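Side-chain contacts in histidine acid phosphatase (Bifidobacterium longum subsp. infantis, PDB 6RXD), which is a phytase of the histidine acid phosphatase family that probably also removes a phosphate from 2,3-bisphosphoglycerate: residues 114-119 and 155-160; 310-315 and 332-337; 477-482 and 491-496. All blocks are in the same frame, centred on the assembly; numbering follows the deposited sequence.

Following the chain from the N terminus, the three contacts come strictly in series: each closes before the next opens, and none nests in or crosses another. Interaction 1 spans a 35-residue excursion that contains helix 120-129 and strand 132-137, and sets the end of helix 141-157 against that of helix 102-118. Interaction 2 folds the loop after helix 301-317 back onto that helix, across a 16-residue gap. Interaction 3 draws together the ends of a short loop beside strand 467-472, near the C terminus. Centres of interactions 1 and 3 lie 26 Å apart, whereas interactions 2 and 3 sit 39 Å apart, on opposite sides of the chain's centre.

Interaction 1 of 3, residues 114-119 and 155-160; sequences RAYQRN and NEASGG
Y116 of helix 102-118 lays its ring against A157 and S158, where helix 141-157 ends. The backbone approach is correspondingly close, 6.6 Å between Y116 CA and A157 CA. From CB the side chain extends toward the second helix, CG lying anti to the backbone N (chi1 168°). Along the ring, CG, CD1, CE1 and CZ all lie under S158 CB, the nearest of them being Y116 CE1 at 3.6 Å. Of the remaining ring atoms, Y116 CD2 reaches A157 CB at 3.9 Å, and Y116 CE2 lies 3.4 Å from A157 O in an oblique approach. S158 CB is 3.5 Å from the Y116 centroid and only 7° off the ring normal, which places it over the middle of one face as a CH-pi contact. At the tip, Y116 OH passes beyond the two segments to hydrogen bonds with D124 and R161, which anchor the far end of the ring.

OG of S158 is hydrogen-bonded to F154 O, one turn back, while its CB meets the ring. A single water links the segments beside the ring: water 1 donates to A157 O at 2.8 Å and accepts a weak bond from Q117 NE2.

Just past S158 the helix is terminated by a Schellman motif, with G160 N bonded to N155 O at 2.8 Å and G159 N to E156 O at 3.2 Å, G159 being the C-prime residue with positive phi. An aromatic side chain of one helix is thus packed on the Schellman-capped C-terminal end of another.

Interaction 2 of 3, residues 310-315 and 332-337; sequences NLYIIA and QYFQGA
The hydroxyl of Y312, whose ring stacks on F334, is hydrogen-bonded to the backbone O of R8, so the N-terminal part of the chain satisfies the polar tip of the tyrosine. Between the two segments the contact is entirely carbon on carbon. The rings form an offset stack, centroids 4.2 Å apart and planes at 23°; F334 CD2 stands 3.5 Å above the Y312 plane, displaced toward the rim, while Y312 CD2 lies over the centre of the F334 face at 4.0 Å. The closest approach is Y312 CB to F334 CE2, 3.5 Å, with the phenyl ring over the base of the tyrosine. Toward the other end of Y312, F334 CB makes a CH-pi contact, 4.3 Å from the Y312 centroid. CG of Y312 is anti to its own N (chi1 162°), carrying the ring toward the loop.

Y10 meets the Y312 ring, and F334 touches A342 and F345 of helix 339-357. The side chain of D341, a known zinc ligand with no metal bound here, is about 5 Å from that of F334. With both side chains buried and no polar component between them, attachment of this loop to helix 301-317 depends here on shape and dispersion.

Interaction 3 of 3, residues 477-482 and 491-496; sequences VPFRSE and TWYKLT
Y493 provides the direct contacts of 491-496 with F479 and P478. The walk begins at T491, whose O accepts a bond of 2.8 Å from water 2, which donates equally to V477 O; here the backbones come closest, with T491 CA 5.3 Å from P478 CA. W492 then points away, its ring meeting Y451 edge-to-face.

Y493 turns back toward the loop. Its CG is anti to the carbonyl carbon (chi1 -64°), which brings one face of the ring under F479: F479 CB stands over that face, offset toward the rim and 4.0 Å from the Y493 centroid. The F479 ring presents its edge to the same face, with centroids 5.1 Å apart and planes at 74°, a T-shaped pair whose tightest point is F479 CD2 to Y493 CD2, 3.4 Å. At the tip, Y493 OH accepts a weak bond from F479 N, 3.2 Å long and bent to 127°, lies 3.5 Å from P478 CB and is hydrogen-bonded to water 3 at 2.7 Å. With a leucine in place of Y493, F479 N and water 3 would probably lose their hydroxyl partner and the F479 edge the flat face it rests on.

K494 follows at the N-cap position and sends NZ to D512 O and R514 O, before L495 opens helix 495-501, whose L498 touches both rings. The disulfide between C483 and C501 fastens the same loop to the end of that helix. Residues 478-491, with ends so close and no regular structure between them, fit an omega loop, pinned at its neck beside strand 467-472.

Interaction 1 of 3, residues 114-119 and 155-160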
loop_
_atom_site.group_PDB
_atom_site.type_symbol
_atom_site.label_atom_id
_atom_site.label_comp_id
_atom_site.label_asym_id
_atom_site.label_seq_id
_atom_site.Cartn_x
_atom_site.Cartn_y
_atom_site.Cartn_z
ATOM N N ARG A 114 -17.456 -6.726 -3.972
ATOM C CA ARG A 114 -17.420 -7.914 -3.128
ATOM C C ARG A 114 -17.696 -7.605 -1.654
ATOM O O ARG A 114 -18.141 -8.476 -0.907
ATOM C CB ARG A 114 -16.083 -8.654 -3.294
ATOM C CG ARG A 114 -15.853 -9.145 -4.719
ATOM C CD ARG A 114 -14.582 -9.978 -4.843
ATOM N NE ARG A 114 -13.382 -9.182 -4.568
ATOM C CZ ARG A 114 -12.715 -8.492 -5.492
ATOM N NH1 ARG A 114 -13.116 -8.492 -6.757
ATOM N NH2 ARG A 114 -11.644 -7.794 -5.154
ATOM N N ALA A 115 -17.441 -6.368 -1.234
ATOM C CA ALA A 115 -17.802 -5.968 0.122
ATOM C C ALA A 115 -19.322 -6.006 0.300
ATOM O O ALA A 115 -19.826 -6.487 1.322
ATOM C CB ALA A 115 -17.239 -4.582 0.465
ATOM N N TYR A 116 -20.062 -5.516 -0.688
ATOM C CA TYR A 116 -21.514 -5.627 -0.596
ATOM C C TYR A 116 -21.938 -7.091 -0.629
ATOM O O TYR A 116 -22.765 -7.527 0.178
ATOM C CB TYR A 116 -22.236 -4.864 -1.718
ATOM C CG TYR A 116 -23.693 -5.244 -1.758
ATOM C CD1 TYR A 116 -24.563 -4.834 -0.751
ATOM C CD2 TYR A 116 -24.193 -6.058 -2.766
ATOM C CE1 TYR A 116 -25.912 -5.210 -0.760
ATOM C CE2 TYR A 116 -25.538 -6.432 -2.783
ATOM C CZ TYR A 116 -26.382 -6.004 -1.780
ATOM O OH TYR A 116 -27.703 -6.379 -1.796
ATOM N N GLN A 117 -21.372 -7.837 -1.571
ATOM C CA GLN A 117 -21.790 -9.214 -1.811
ATOM C C GLN A 117 -21.584 -10.106 -0.592
ATOM O O GLN A 117 -22.453 -10.920 -0.257
ATOM C CB GLN A 117 -21.081 -9.774 -3.048
ATOM C CG GLN A 117 -21.607 -9.162 -4.339
ATOM C CD GLN A 117 -20.769 -9.481 -5.558
ATOM O OE1 GLN A 117 -19.654 -9.986 -5.449
ATOM N NE2 GLN A 117 -21.305 -9.170 -6.738
ATOM N N ARG A 118 -20.452 -9.933 0.086
ATOM C CA ARG A 118 -20.153 -10.741 1.265
ATOM C C ARG A 118 -21.107 -10.444 2.411
ATOM O O ARG A 118 -21.414 -11.321 3.225
ATOM C CB ARG A 118 -18.709 -10.531 1.730
ATOM C CG ARG A 118 -18.283 -11.526 2.808
ATOM C CD ARG A 118 -16.811 -11.369 3.145
ATOM N NE ARG A 118 -16.565 -10.266 4.078
ATOM C CZ ARG A 118 -16.037 -9.094 3.740
ATOM N NH1 ARG A 118 -15.698 -8.842 2.481
ATOM N NH2 ARG A 118 -15.846 -8.167 4.667
ATOM N N ASN A 119 -21.570 -9.201 2.478
ATOM C CA ASN A 119 -22.452 -8.790 3.556
ATOM C C ASN A 119 -23.793 -8.335 3.041
ATOM O O ASN A 119 -24.360 -7.369 3.540
ATOM C CB ASN A 119 -21.820 -7.696 4.414
ATOM C CG ASN A 119 -20.919 -8.263 5.489
ATOM O OD1 ASN A 119 -21.373 -8.982 6.384
ATOM N ND2 ASN A 119 -19.644 -7.946 5.408
ATOM N N ASN A 155 -22.015 0.385 -4.967
ATOM C CA ASN A 155 -23.342 0.820 -5.387
ATOM C C ASN A 155 -23.880 0.058 -6.596
ATOM O O ASN A 155 -25.079 -0.204 -6.674
ATOM C CB ASN A 155 -23.361 2.323 -5.661
ATOM C CG ASN A 155 -23.288 3.144 -4.391
ATOM O OD1 ASN A 155 -23.671 2.681 -3.314
ATOM N ND2 ASN A 155 -22.800 4.378 -4.509
ATOM N N GLU A 156 -23.004 -0.294 -7.537
ATOM C CA GLU A 156 -23.423 -1.090 -8.686
ATOM C C GLU A 156 -23.884 -2.471 -8.222
ATOM O O GLU A 156 -24.916 -2.972 -8.668
ATOM C CB GLU A 156 -22.287 -1.210 -9.713
ATOM C CG GLU A 156 -22.735 -1.601 -11.127
ATOM C CD GLU A 156 -22.943 -3.096 -11.308
ATOM O OE1 GLU A 156 -22.529 -3.874 -10.426
ATOM O OE2 GLU A 156 -23.516 -3.498 -12.344
ATOM N N ALA A 157 -23.125 -3.080 -7.315
ATOM C CA ALA A 157 -23.453 -4.418 -6.833
ATOM C C ALA A 157 -24.781 -4.458 -6.070
ATOM O O ALA A 157 -25.458 -5.483 -6.045
ATOM C CB ALA A 157 -22.319 -4.964 -5.960
ATOM N N SER A 158 -25.144 -3.345 -5.444
ATOM C CA SER A 158 -26.351 -3.294 -4.628
ATOM C C SER A 158 -27.471 -2.556 -5.347
ATOM O O SER A 158 -28.503 -2.250 -4.747
ATOM C CB SER A 158 -26.071 -2.623 -3.286
ATOM O OG SER A 158 -25.434 -1.373 -3.459
ATOM N N GLY A 159 -27.255 -2.251 -6.624
ATOM C CA GLY A 159 -28.283 -1.613 -7.434
ATOM C C GLY A 159 -28.735 -0.261 -6.914
ATOM O O GLY A 159 -29.906 0.111 -7.064
ATOM N N GLY A 160 -27.810 0.472 -6.299
ATOM C CA GLY A 160 -28.082 1.815 -5.813
ATOM C C GLY A 160 -28.916 1.903 -4.544
ATOM O O GLY A 160 -29.253 3.002 -4.097
HETATM O O HOH W 1 -24.435 -8.036 -6.668
#

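Interaction 2 of 3, residues 310-315 and 332-337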
loop_
_atom_site.group_PDB
_atom_site.type_symbol
_atom_site.label_atom_id
_atom_site.label_comp_id
_atom_site.label_asym_id
_atom_site.label_seq_id
_atom_site.Cartn_x
_atom_site.Cartn_y
_atom_site.Cartn_z
ATOM N N ASN A 310 12.455 0.363 -11.076
ATOM C CA ASN A 310 11.260 1.133 -10.725
ATOM C C ASN A 310 10.281 1.259 -11.894
ATOM O O ASN A 310 9.062 1.302 -11.692
ATOM C CB ASN A 310 11.624 2.515 -10.163
ATOM C CG ASN A 310 11.827 2.482 -8.651
ATOM O OD1 ASN A 310 10.860 2.491 -7.887
ATOM N ND2 ASN A 310 13.073 2.418 -8.221
ATOM N N LEU A 311 10.801 1.317 -13.113
ATOM C CA LEU A 311 9.904 1.376 -14.270
ATOM C C LEU A 311 9.231 0.030 -14.490
ATOM O O LEU A 311 8.051 -0.028 -14.824
ATOM C CB LEU A 311 10.649 1.835 -15.534
ATOM C CG LEU A 311 11.186 3.271 -15.503
ATOM C CD1 LEU A 311 11.767 3.606 -16.874
ATOM C CD2 LEU A 311 10.099 4.273 -15.128
ATOM N N TYR A 312 9.978 -1.049 -14.285
ATOM C CA TYR A 312 9.434 -2.405 -14.394
ATOM C C TYR A 312 8.270 -2.631 -13.434
ATOM O O TYR A 312 7.222 -3.192 -13.817
ATOM C CB TYR A 312 10.564 -3.409 -14.145
ATOM C CG TYR A 312 10.155 -4.822 -13.801
ATOM C CD1 TYR A 312 9.595 -5.663 -14.757
ATOM C CD2 TYR A 312 10.385 -5.326 -12.532
ATOM C CE1 TYR A 312 9.245 -6.964 -14.440
ATOM C CE2 TYR A 312 10.043 -6.626 -12.204
ATOM C CZ TYR A 312 9.473 -7.440 -13.166
ATOM O OH TYR A 312 9.126 -8.740 -12.856
ATOM N N ILE A 313 8.426 -2.198 -12.189
ATOM C CA ILE A 313 7.357 -2.452 -11.242
ATOM C C ILE A 313 6.159 -1.528 -11.449
ATOM O O ILE A 313 5.012 -1.946 -11.273
ATOM C CB ILE A 313 7.855 -2.461 -9.787
ATOM C CG1 ILE A 313 8.303 -1.064 -9.358
ATOM C CG2 ILE A 313 8.977 -3.487 -9.629
ATOM C CD1 ILE A 313 8.893 -1.023 -7.930
ATOM N N ILE A 314 6.406 -0.278 -11.837
ATOM C CA ILE A 314 5.287 0.626 -12.118
ATOM C C ILE A 314 4.559 0.198 -13.400
ATOM O O ILE A 314 3.352 0.367 -13.521
ATOM C CB ILE A 314 5.740 2.099 -12.170
ATOM C CG1 ILE A 314 6.153 2.574 -10.775
ATOM C CG2 ILE A 314 4.620 3.015 -12.638
ATOM C CD1 ILE A 314 4.989 2.695 -9.784
ATOM N N ALA A 315 5.301 -0.362 -14.351
ATOM C CA ALA A 315 4.706 -0.867 -15.592
ATOM C C ALA A 315 3.638 -1.904 -15.291
ATOM O O ALA A 315 2.606 -1.944 -15.961
ATOM C CB ALA A 315 5.762 -1.461 -16.491
ATOM N N GLN A 332 10.772 -7.642 -20.283
ATOM C CA GLN A 332 11.754 -8.349 -21.095
ATOM C C GLN A 332 13.172 -8.259 -20.539
ATOM O O GLN A 332 14.024 -9.073 -20.901
ATOM C CB GLN A 332 11.779 -7.803 -22.514
ATOM C CG GLN A 332 12.510 -6.482 -22.592
ATOM C CD GLN A 332 12.491 -5.907 -23.972
ATOM O OE1 GLN A 332 13.341 -6.236 -24.798
ATOM N NE2 GLN A 332 11.520 -5.039 -24.240
ATOM N N TYR A 333 13.429 -7.283 -19.666
ATOM C CA TYR A 333 14.760 -7.124 -19.086
ATOM C C TYR A 333 14.903 -7.906 -17.796
ATOM O O TYR A 333 15.974 -7.914 -17.186
ATOM C CB TYR A 333 15.062 -5.647 -18.789
ATOM C CG TYR A 333 14.934 -4.741 -19.995
ATOM C CD1 TYR A 333 15.723 -4.940 -21.125
ATOM C CD2 TYR A 333 14.047 -3.669 -19.989
ATOM C CE1 TYR A 333 15.611 -4.111 -22.230
ATOM C CE2 TYR A 333 13.934 -2.826 -21.088
ATOM C CZ TYR A 333 14.712 -3.060 -22.202
ATOM O OH TYR A 333 14.611 -2.235 -23.307
ATOM N N PHE A 334 13.827 -8.570 -17.381
ATOM C CA PHE A 334 13.842 -9.269 -16.094
ATOM C C PHE A 334 13.430 -10.736 -16.219
ATOM O O PHE A 334 12.747 -11.273 -15.345
ATOM C CB PHE A 334 12.947 -8.534 -15.096
ATOM C CG PHE A 334 13.467 -7.168 -14.716
ATOM C CD1 PHE A 334 14.351 -7.024 -13.658
ATOM C CD2 PHE A 334 13.094 -6.033 -15.435
ATOM C CE1 PHE A 334 14.837 -5.770 -13.296
ATOM C CE2 PHE A 334 13.590 -4.772 -15.090
ATOM C CZ PHE A 334 14.458 -4.648 -14.013
ATOM N N GLN A 335 13.872 -11.370 -17.300
ATOM C CA GLN A 335 13.530 -12.761 -17.616
ATOM C C GLN A 335 14.684 -13.691 -17.260
ATOM O O GLN A 335 15.839 -13.273 -17.246
ATOM C CB GLN A 335 13.221 -12.902 -19.105
ATOM C CG GLN A 335 12.028 -12.085 -19.581
ATOM C CD GLN A 335 10.737 -12.522 -18.929
ATOM O OE1 GLN A 335 10.310 -13.669 -19.082
ATOM N NE2 GLN A 335 10.111 -11.617 -18.185
ATOM N N GLY A 336 14.371 -14.953 -16.976
ATOM C CA GLY A 336 15.401 -15.935 -16.685
ATOM C C GLY A 336 16.293 -15.525 -15.536
ATOM O O GLY A 336 15.810 -15.153 -14.465
ATOM N N ALA A 337 17.604 -15.568 -15.760
ATOM C CA ALA A 337 18.566 -15.243 -14.715
ATOM C C ALA A 337 18.424 -13.801 -14.220
ATOM O O ALA A 337 18.787 -13.482 -13.088
ATOM C CB ALA A 337 19.990 -15.511 -15.202
#

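Interaction 3 of 3, residues 477-482 and 491-496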
loop_
_atom_site.group_PDB
_atom_site.type_symbol
_atom_site.label_atom_id
_atom_site.label_comp_id
_atom_site.label_asym_id
_atom_site.label_seq_id
_atom_site.Cartn_x
_atom_site.Cartn_y
_atom_site.Cartn_z
ATOM N N VAL A 477 -8.353 -15.090 7.487
ATOM C CA VAL A 477 -7.203 -15.446 8.303
ATOM C C VAL A 477 -7.593 -15.433 9.771
ATOM O O VAL A 477 -8.514 -14.719 10.168
ATOM C CB VAL A 477 -6.015 -14.473 8.078
ATOM C CG1 VAL A 477 -5.464 -14.612 6.663
ATOM C CG2 VAL A 477 -6.428 -13.030 8.373
ATOM N N PRO A 478 -6.896 -16.237 10.580
ATOM C CA PRO A 478 -7.056 -16.122 12.029
ATOM C C PRO A 478 -6.483 -14.801 12.502
ATOM O O PRO A 478 -5.643 -14.202 11.823
ATOM C CB PRO A 478 -6.204 -17.276 12.570
ATOM C CG PRO A 478 -5.196 -17.566 11.483
ATOM C CD PRO A 478 -5.935 -17.287 10.192
ATOM N N PHE A 479 -6.936 -14.341 13.656
ATOM C CA PHE A 479 -6.221 -13.286 14.353
ATOM C C PHE A 479 -4.923 -13.872 14.899
ATOM O O PHE A 479 -4.684 -15.084 14.778
ATOM C CB PHE A 479 -7.100 -12.687 15.455
ATOM C CG PHE A 479 -8.081 -11.644 14.945
ATOM C CD1 PHE A 479 -7.749 -10.296 14.965
ATOM C CD2 PHE A 479 -9.320 -12.019 14.436
ATOM C CE1 PHE A 479 -8.641 -9.339 14.504
ATOM C CE2 PHE A 479 -10.216 -11.064 13.970
ATOM C CZ PHE A 479 -9.867 -9.718 14.000
ATOM N N ARG A 480 -4.067 -13.023 15.462
ATOM C CA ARG A 480 -2.737 -13.446 15.907
ATOM C C ARG A 480 -2.823 -14.583 16.914
ATOM O O ARG A 480 -3.822 -14.717 17.622
ATOM C CB ARG A 480 -1.968 -12.259 16.501
ATOM C CG ARG A 480 -2.719 -11.542 17.598
ATOM C CD ARG A 480 -1.937 -10.318 18.100
ATOM N NE ARG A 480 -0.564 -10.687 18.442
ATOM C CZ ARG A 480 0.518 -9.957 18.180
ATOM N NH1 ARG A 480 0.426 -8.773 17.575
ATOM N NH2 ARG A 480 1.716 -10.413 18.540
ATOM N N SER A 481 -1.776 -15.403 16.967
ATOM C CA SER A 481 -1.822 -16.694 17.660
ATOM C C SER A 481 -2.168 -16.624 19.146
ATOM O O SER A 481 -2.652 -17.601 19.716
ATOM C CB SER A 481 -0.493 -17.429 17.475
ATOM O OG SER A 481 0.533 -16.744 18.163
ATOM N N GLU A 482 -1.935 -15.481 19.782
ATOM C CA GLU A 482 -2.301 -15.358 21.189
ATOM C C GLU A 482 -3.819 -15.366 21.383
ATOM O O GLU A 482 -4.322 -15.726 22.458
ATOM C CB GLU A 482 -1.690 -14.087 21.785
ATOM C CG GLU A 482 -0.170 -14.043 21.758
ATOM C CD GLU A 482 0.376 -13.268 20.568
ATOM O OE1 GLU A 482 -0.284 -13.235 19.501
ATOM O OE2 GLU A 482 1.464 -12.672 20.702
ATOM N N THR A 491 -12.629 -19.346 12.983
ATOM C CA THR A 491 -11.917 -18.091 12.736
ATOM C C THR A 491 -12.701 -16.893 13.252
ATOM O O THR A 491 -12.387 -15.751 12.911
ATOM C CB THR A 491 -11.642 -17.883 11.235
ATOM O OG1 THR A 491 -12.858 -18.073 10.510
ATOM C CG2 THR A 491 -10.602 -18.872 10.743
ATOM N N TRP A 492 -13.731 -17.151 14.059
ATOM C CA TRP A 492 -14.490 -16.092 14.715
ATOM C C TRP A 492 -14.001 -15.919 16.150
ATOM O O TRP A 492 -13.706 -16.902 16.827
ATOM C CB TRP A 492 -15.991 -16.417 14.704
ATOM C CG TRP A 492 -16.538 -16.472 13.320
ATOM C CD1 TRP A 492 -16.481 -17.531 12.451
ATOM C CD2 TRP A 492 -17.212 -15.417 12.626
ATOM N NE1 TRP A 492 -17.071 -17.193 11.257
ATOM C CE2 TRP A 492 -17.529 -15.900 11.338
ATOM C CE3 TRP A 492 -17.572 -14.106 12.966
ATOM C CZ2 TRP A 492 -18.199 -15.120 10.385
ATOM C CZ3 TRP A 492 -18.236 -13.331 12.026
ATOM C CH2 TRP A 492 -18.546 -13.843 10.749
ATOM N N TYR A 493 -13.946 -14.662 16.603
ATOM C CA TYR A 493 -13.424 -14.319 17.928
ATOM C C TYR A 493 -14.363 -13.365 18.646
ATOM O O TYR A 493 -14.887 -12.422 18.036
ATOM C CB TYR A 493 -12.083 -13.605 17.779
ATOM C CG TYR A 493 -11.000 -14.444 17.166
ATOM C CD1 TYR A 493 -10.008 -14.994 17.958
ATOM C CD2 TYR A 493 -10.975 -14.701 15.796
ATOM C CE1 TYR A 493 -8.995 -15.765 17.403
ATOM C CE2 TYR A 493 -9.958 -15.479 15.226
ATOM C CZ TYR A 493 -8.980 -16.001 16.038
ATOM O OH TYR A 493 -7.971 -16.761 15.495
ATOM N N LYS A 494 -14.532 -13.570 19.949
ATOM C CA LYS A 494 -15.327 -12.644 20.755
ATOM C C LYS A 494 -14.699 -11.256 20.770
ATOM O O LYS A 494 -13.466 -11.117 20.796
ATOM C CB LYS A 494 -15.433 -13.133 22.192
ATOM C CG LYS A 494 -16.420 -14.263 22.418
ATOM C CD LYS A 494 -16.649 -14.435 23.921
ATOM C CE LYS A 494 -17.596 -15.605 24.211
ATOM N NZ LYS A 494 -17.768 -15.837 25.690
ATOM N N LEU A 495 -15.551 -10.235 20.767
ATOM C CA LEU A 495 -15.079 -8.856 20.854
ATOM C C LEU A 495 -14.288 -8.630 22.143
ATOM O O LEU A 495 -13.273 -7.927 22.144
ATOM C CB LEU A 495 -16.261 -7.889 20.777
ATOM C CG LEU A 495 -15.933 -6.396 20.870
ATOM C CD1 LEU A 495 -15.082 -5.950 19.702
ATOM C CD2 LEU A 495 -17.225 -5.594 20.925
ATOM N N THR A 496 -14.750 -9.227 23.232
ATOM C CA THR A 496 -14.039 -9.117 24.507
ATOM C C THR A 496 -12.625 -9.685 24.377
ATOM O O THR A 496 -11.664 -9.126 24.914
ATOM C CB THR A 496 -14.778 -9.860 25.626
ATOM O OG1 THR A 496 -15.109 -11.180 25.173
ATOM C CG2 THR A 496 -16.067 -9.132 26.010
HETATM O O HOH W 2 -10.610 -13.952 11.796
HETATM O O HOH W 3 -5.708 -17.004 16.937
#